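Local atomic coordinates of putative Outer membrane protein (Helicobacter pylori, PDB entry 6GW5), a protein that probably mediates attachment of Helicobacter pylori to host glycans as the extracellular lectin-type domain of the SabA outer membrane adhesin. Residues A[78-81]-A[82-86]; A[399-403]-A[404-408]. All blocks are in the same frame, centred on the assembly; numbering follows the deposited sequence.

Interaction 1: residues A[78-81]-A[82-86]; sequences LYAG and NYLTF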
loop_
_atom_site.group_PDB
_atom_site.type_symbol
_atom_site.label_atom_id
_atom_site.label_comp_id
_atom_site.label_asym_id
_atom_site.label_seq_id
_atom_site.Cartn_x
_atom_site.Cartn_y
_atom_site.Cartn_z
ATOM N N LEU A 78 -15.419 18.671 13.128
ATOM C CA LEU A 78 -16.418 19.227 12.230
ATOM C C LEU A 78 -17.804 18.914 12.713
ATOM O O LEU A 78 -18.646 19.794 12.790
ATOM C CB LEU A 78 -16.266 18.675 10.805
ATOM C CG LEU A 78 -15.022 19.014 9.967
ATOM C CD1 LEU A 78 -15.081 18.286 8.625
ATOM C CD2 LEU A 78 -14.848 20.492 9.759
ATOM N N TYR A 79 -18.020 17.644 13.005
ATOM C CA TYR A 79 -19.328 17.072 13.363
ATOM C C TYR A 79 -19.833 17.566 14.682
ATOM O O TYR A 79 -20.988 17.978 14.808
ATOM C CB TYR A 79 -19.166 15.570 13.453
ATOM C CG TYR A 79 -20.311 14.705 13.946
ATOM C CD1 TYR A 79 -21.413 14.461 13.153
ATOM C CD2 TYR A 79 -20.210 14.008 15.148
ATOM C CE1 TYR A 79 -22.413 13.588 13.560
ATOM C CE2 TYR A 79 -21.218 13.144 15.571
ATOM C CZ TYR A 79 -22.313 12.926 14.761
ATOM O OH TYR A 79 -23.319 12.068 15.153
ATOM N N ALA A 80 -18.940 17.559 15.649
ATOM C CA ALA A 80 -19.242 17.993 16.996
ATOM C C ALA A 80 -18.243 19.093 17.394
ATOM O O ALA A 80 -18.478 20.282 17.092
ATOM C CB ALA A 80 -19.188 16.792 17.943
ATOM N N GLY A 81 -17.122 18.707 18.013
ATOM C CA GLY A 81 -16.096 19.668 18.398
ATOM C C GLY A 81 -16.664 20.711 19.327
ATOM O O GLY A 81 -17.256 20.366 20.335
ATOM N N ASN A 82 -16.517 21.972 18.940
ATOM C CA ASN A 82 -16.773 23.125 19.811
ATOM C C ASN A 82 -18.068 23.839 19.433
ATOM O O ASN A 82 -18.319 24.924 19.911
ATOM C CB ASN A 82 -15.579 24.129 19.770
ATOM C CG ASN A 82 -15.390 24.803 18.391
ATOM O OD1 ASN A 82 -16.249 24.715 17.506
ATOM N ND2 ASN A 82 -14.258 25.481 18.217
ATOM N N TYR A 83 -18.875 23.231 18.580
ATOM C CA TYR A 83 -20.126 23.793 18.087
ATOM C C TYR A 83 -20.829 22.650 17.381
ATOM O O TYR A 83 -20.578 22.414 16.231
ATOM C CB TYR A 83 -19.772 24.900 17.117
ATOM C CG TYR A 83 -20.848 25.770 16.508
ATOM C CD1 TYR A 83 -22.181 25.435 16.510
ATOM C CD2 TYR A 83 -20.490 26.936 15.886
ATOM C CE1 TYR A 83 -23.118 26.259 15.919
ATOM C CE2 TYR A 83 -21.406 27.764 15.302
ATOM C CZ TYR A 83 -22.712 27.427 15.306
ATOM O OH TYR A 83 -23.560 28.304 14.686
ATOM N N LEU A 84 -21.702 21.941 18.086
ATOM C CA LEU A 84 -22.392 20.765 17.567
ATOM C C LEU A 84 -23.173 21.035 16.280
ATOM O O LEU A 84 -23.749 22.100 16.105
ATOM C CB LEU A 84 -23.253 20.141 18.674
ATOM C CG LEU A 84 -22.503 19.198 19.666
ATOM C CD1 LEU A 84 -21.034 19.527 19.967
ATOM C CD2 LEU A 84 -23.265 19.008 20.975
ATOM N N THR A 85 -23.107 20.109 15.328
ATOM C CA THR A 85 -23.922 20.203 14.110
ATOM C C THR A 85 -25.251 19.457 14.262
ATOM O O THR A 85 -25.906 19.145 13.273
ATOM C CB THR A 85 -23.199 19.631 12.881
ATOM O OG1 THR A 85 -23.053 18.201 13.019
ATOM C CG2 THR A 85 -21.876 20.293 12.698
ATOM N N PHE A 86 -25.586 19.105 15.488
ATOM C CA PHE A 86 -26.837 18.450 15.845
ATOM C C PHE A 86 -27.246 19.028 17.204
ATOM O O PHE A 86 -26.443 19.738 17.842
ATOM C CB PHE A 86 -26.670 16.911 15.911
ATOM C CG PHE A 86 -25.434 16.455 16.647
ATOM C CD1 PHE A 86 -24.255 16.278 15.966
ATOM C CD2 PHE A 86 -25.467 16.143 17.996
ATOM C CE1 PHE A 86 -23.118 15.828 16.610
ATOM C CE2 PHE A 86 -24.328 15.714 18.668
ATOM C CZ PHE A 86 -23.148 15.552 17.973
#
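Tyr79 and Thr85 meet at the end of helix 60-79, where the carbonyl oxygen of Tyr79 is gripped twice by the same residue. The hydroxyl OG1 of Thr85 donates to Tyr79 O over 2.7 Å, in the plane of the carbonyl and on one of its lone pairs. The amide N of Thr85 reaches the same Tyr79 O over 3.0 Å from a position tilted 23° off that plane. A chi1 of 68° sets OG1 of Thr85 between its own N and C, close enough to the amide for one oxygen to take both donors, while CG2 of Thr85 rests against Leu78 O at 3.3 Å. Beside this polar grip lies the tight aromatic part. Phe86 puts a single corner, CE1, over one face of the Tyr79 ring, 3.4 Å above its plane and offset toward the rim; the two planes stand at 47°, an oblique pair. The methyl of Ala80 fills in alongside, with Leu84 CD1 at 3.9 Å from Ala80 CB and Phe86 CZ slightly farther. Met120 of strand 119-121 touches the side chains of both Tyr79 and Phe86, and Met188 of strand 188-189 those of Tyr79 and Thr85. Ala80 is the first residue to abandon helical angles, and a type II' beta turn from Ala80 to Tyr83 reverses the chain, with Gly81 at positive phi in its second position. This turn is the looser, partly exposed side. Its closing bond, Tyr83 N to Ala80 O at 3.3 Å, is weak, and the side chains of Asn82 and Tyr83 start out away from 78-81, though Asn82 CB still touches Gly81. Lys299 NZ bonds to the carbonyl oxygens of Leu78, Ala80 and Tyr83, and Asn82 ND2 donates to Lys299 O.

Interaction 2: residues A[399-403]-A[404-408]; sequences YQINP and EQQSN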
loop_
_atom_site.group_PDB
_atom_site.type_symbol
_atom_site.label_atom_id
_atom_site.label_comp_id
_atom_site.label_asym_id
_atom_site.label_seq_id
_atom_site.Cartn_x
_atom_site.Cartn_y
_atom_site.Cartn_z
ATOM N N TYR A 399 24.253 -20.664 -20.962
ATOM C CA TYR A 399 24.156 -21.003 -22.389
ATOM C C TYR A 399 24.602 -19.839 -23.235
ATOM O O TYR A 399 24.366 -18.713 -22.847
ATOM C CB TYR A 399 22.718 -21.356 -22.756
ATOM C CG TYR A 399 22.276 -22.597 -22.056
ATOM C CD1 TYR A 399 22.674 -23.836 -22.520
ATOM C CD2 TYR A 399 21.479 -22.543 -20.919
ATOM C CE1 TYR A 399 22.301 -24.997 -21.861
ATOM C CE2 TYR A 399 21.081 -23.690 -20.262
ATOM C CZ TYR A 399 21.507 -24.907 -20.720
ATOM O OH TYR A 399 21.120 -26.048 -20.075
ATOM N N GLN A 400 25.255 -20.101 -24.364
ATOM C CA GLN A 400 25.634 -19.024 -25.299
ATOM C C GLN A 400 24.773 -19.090 -26.480
ATOM O O GLN A 400 24.622 -20.121 -27.097
ATOM C CB GLN A 400 27.106 -19.063 -25.734
ATOM C CG GLN A 400 28.097 -18.897 -24.568
ATOM C CD GLN A 400 27.849 -17.690 -23.598
ATOM O OE1 GLN A 400 27.422 -17.862 -22.451
ATOM N NE2 GLN A 400 28.187 -16.488 -24.042
ATOM N N ILE A 401 24.143 -17.977 -26.746
ATOM C CA ILE A 401 23.373 -17.800 -27.950
ATOM C C ILE A 401 24.208 -16.992 -28.928
ATOM O O ILE A 401 24.605 -15.861 -28.649
ATOM C CB ILE A 401 22.079 -17.032 -27.636
ATOM C CG1 ILE A 401 21.193 -17.869 -26.693
ATOM C CG2 ILE A 401 21.324 -16.654 -28.925
ATOM C CD1 ILE A 401 20.409 -17.032 -25.741
ATOM N N ASN A 402 24.425 -17.564 -30.090
ATOM C CA ASN A 402 25.155 -16.899 -31.149
ATOM C C ASN A 402 24.427 -15.656 -31.657
ATOM O O ASN A 402 23.330 -15.750 -32.193
ATOM C CB ASN A 402 25.369 -17.871 -32.311
ATOM C CG ASN A 402 26.272 -17.298 -33.374
ATOM O OD1 ASN A 402 25.955 -16.284 -34.007
ATOM N ND2 ASN A 402 27.413 -17.914 -33.555
ATOM N N PRO A 403 25.033 -14.487 -31.503
ATOM C CA PRO A 403 24.267 -13.280 -31.858
ATOM C C PRO A 403 24.070 -13.015 -33.358
ATOM O O PRO A 403 23.066 -12.407 -33.708
ATOM C CB PRO A 403 25.077 -12.163 -31.209
ATOM C CG PRO A 403 26.470 -12.697 -31.178
ATOM C CD PRO A 403 26.367 -14.168 -30.960
ATOM N N GLU A 404 25.017 -13.420 -34.219
ATOM C CA GLU A 404 24.829 -13.295 -35.703
ATOM C C GLU A 404 23.602 -14.095 -36.109
ATOM O O GLU A 404 22.713 -13.596 -36.776
ATOM C CB GLU A 404 26.015 -13.775 -36.606
ATOM C CG GLU A 404 27.426 -13.869 -36.029
ATOM C CD GLU A 404 27.991 -12.545 -35.493
ATOM O OE1 GLU A 404 28.614 -12.611 -34.410
ATOM O OE2 GLU A 404 27.836 -11.452 -36.118
ATOM N N GLN A 405 23.568 -15.346 -35.678
ATOM C CA GLN A 405 22.521 -16.250 -36.090
ATOM C C GLN A 405 21.178 -15.829 -35.489
ATOM O O GLN A 405 20.128 -15.998 -36.121
ATOM C CB GLN A 405 22.871 -17.684 -35.708
ATOM C CG GLN A 405 24.189 -18.220 -36.257
ATOM C CD GLN A 405 24.503 -19.606 -35.729
ATOM O OE1 GLN A 405 25.404 -19.788 -34.918
ATOM N NE2 GLN A 405 23.739 -20.594 -36.178
ATOM N N GLN A 406 21.200 -15.257 -34.290
ATOM C CA GLN A 406 19.970 -14.784 -33.683
ATOM C C GLN A 406 19.485 -13.545 -34.421
ATOM O O GLN A 406 18.294 -13.400 -34.667
ATOM C CB GLN A 406 20.148 -14.472 -32.195
ATOM C CG GLN A 406 18.905 -13.864 -31.550
ATOM C CD GLN A 406 19.028 -13.722 -30.046
ATOM O OE1 GLN A 406 20.078 -13.324 -29.529
ATOM N NE2 GLN A 406 17.945 -14.056 -29.330
ATOM N N SER A 407 20.406 -12.645 -34.729
ATOM C CA SER A 407 20.097 -11.479 -35.549
ATOM C C SER A 407 19.484 -11.907 -36.892
ATOM O O SER A 407 18.416 -11.421 -37.281
ATOM C CB SER A 407 21.365 -10.652 -35.768
ATOM O OG SER A 407 21.077 -9.401 -36.353
ATOM N N ASN A 408 20.153 -12.840 -37.573
ATOM C CA ASN A 408 19.628 -13.414 -38.820
ATOM C C ASN A 408 18.200 -13.910 -38.646
ATOM O O ASN A 408 17.333 -13.642 -39.464
ATOM C CB ASN A 408 20.503 -14.597 -39.330
ATOM C CG ASN A 408 21.808 -14.155 -40.004
ATOM O OD1 ASN A 408 21.980 -13.002 -40.379
ATOM N ND2 ASN A 408 22.726 -15.089 -40.159
#
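Asn402 caps the first turn of helix 403-415 through its side chain, and the capping bond is nearly straight: Gln405 N donates to Asn402 OD1 over 3.1 Å with an N-H...O angle of 171°. The donor N lies well off the plane of the Asn402 amide. With CG anti to the backbone N (chi1 -173°), the Asn402 side chain turns toward the helix, where OD1 also lies 3.0 Å from Glu404 N. Backbone bonds continue the turn: Gln406 N to Asn402 O spans 3.0 Å and Ser407 N to Pro403 O 2.9 Å, so the N-cap and N1 residues both enter the i to i+4 pattern. Pro403, without an N-H of its own, occupies the first helical position, where no intrahelical donor is needed.

The remaining contacts are van der Waals packing of side chains. The Gln405 chain, extended beyond CG, crosses Asn402 at about a right angle, with the two amide planes 71° apart; Gln405 CG lies 3.5 Å from Asn402 OD1. The Gln405 amide nitrogen NE2 bonds the carbonyl oxygens of Asn378 and Lys380, tying the first turn to the loop between helix 348-370 and strand 383-384. Ile401 CG2 touches Gln406 OE1 at 3.6 Å. Pro403 and Glu404 run side by side on the exposed surface, CG of the proline 3.9 Å from Glu404 OE1. Between 399-403 and 404-408 the specific links are thus three N-H...O bonds, one to a side chain and two to carbonyls, and the partial negative charge of Asn402 OD1 probably complements the positive end of the helix dipole.

In the fold
From the N terminus the chain passes through helices 3-32 and 35-54 before helix 60-79, whose end interaction 1 turns into strand 87-89, a partner of strand 119-121. Interaction 2 comes more than 300 residues later, where strand 400-401, paired with strand 383-384, gives way to helix 403-415. The two follow in series, neither nesting nor crossing, and each closes only a local turn. The centres of interaction 1 and interaction 2 lie about 74 Å apart, on opposite sides of the chain's centre. Interaction 1 joins a helix end to the buried surroundings of strands 119-121 and 188-189; interaction 2 starts the last helix beside helix 3-32, at the end of this elongated adhesin domain that also carries both termini.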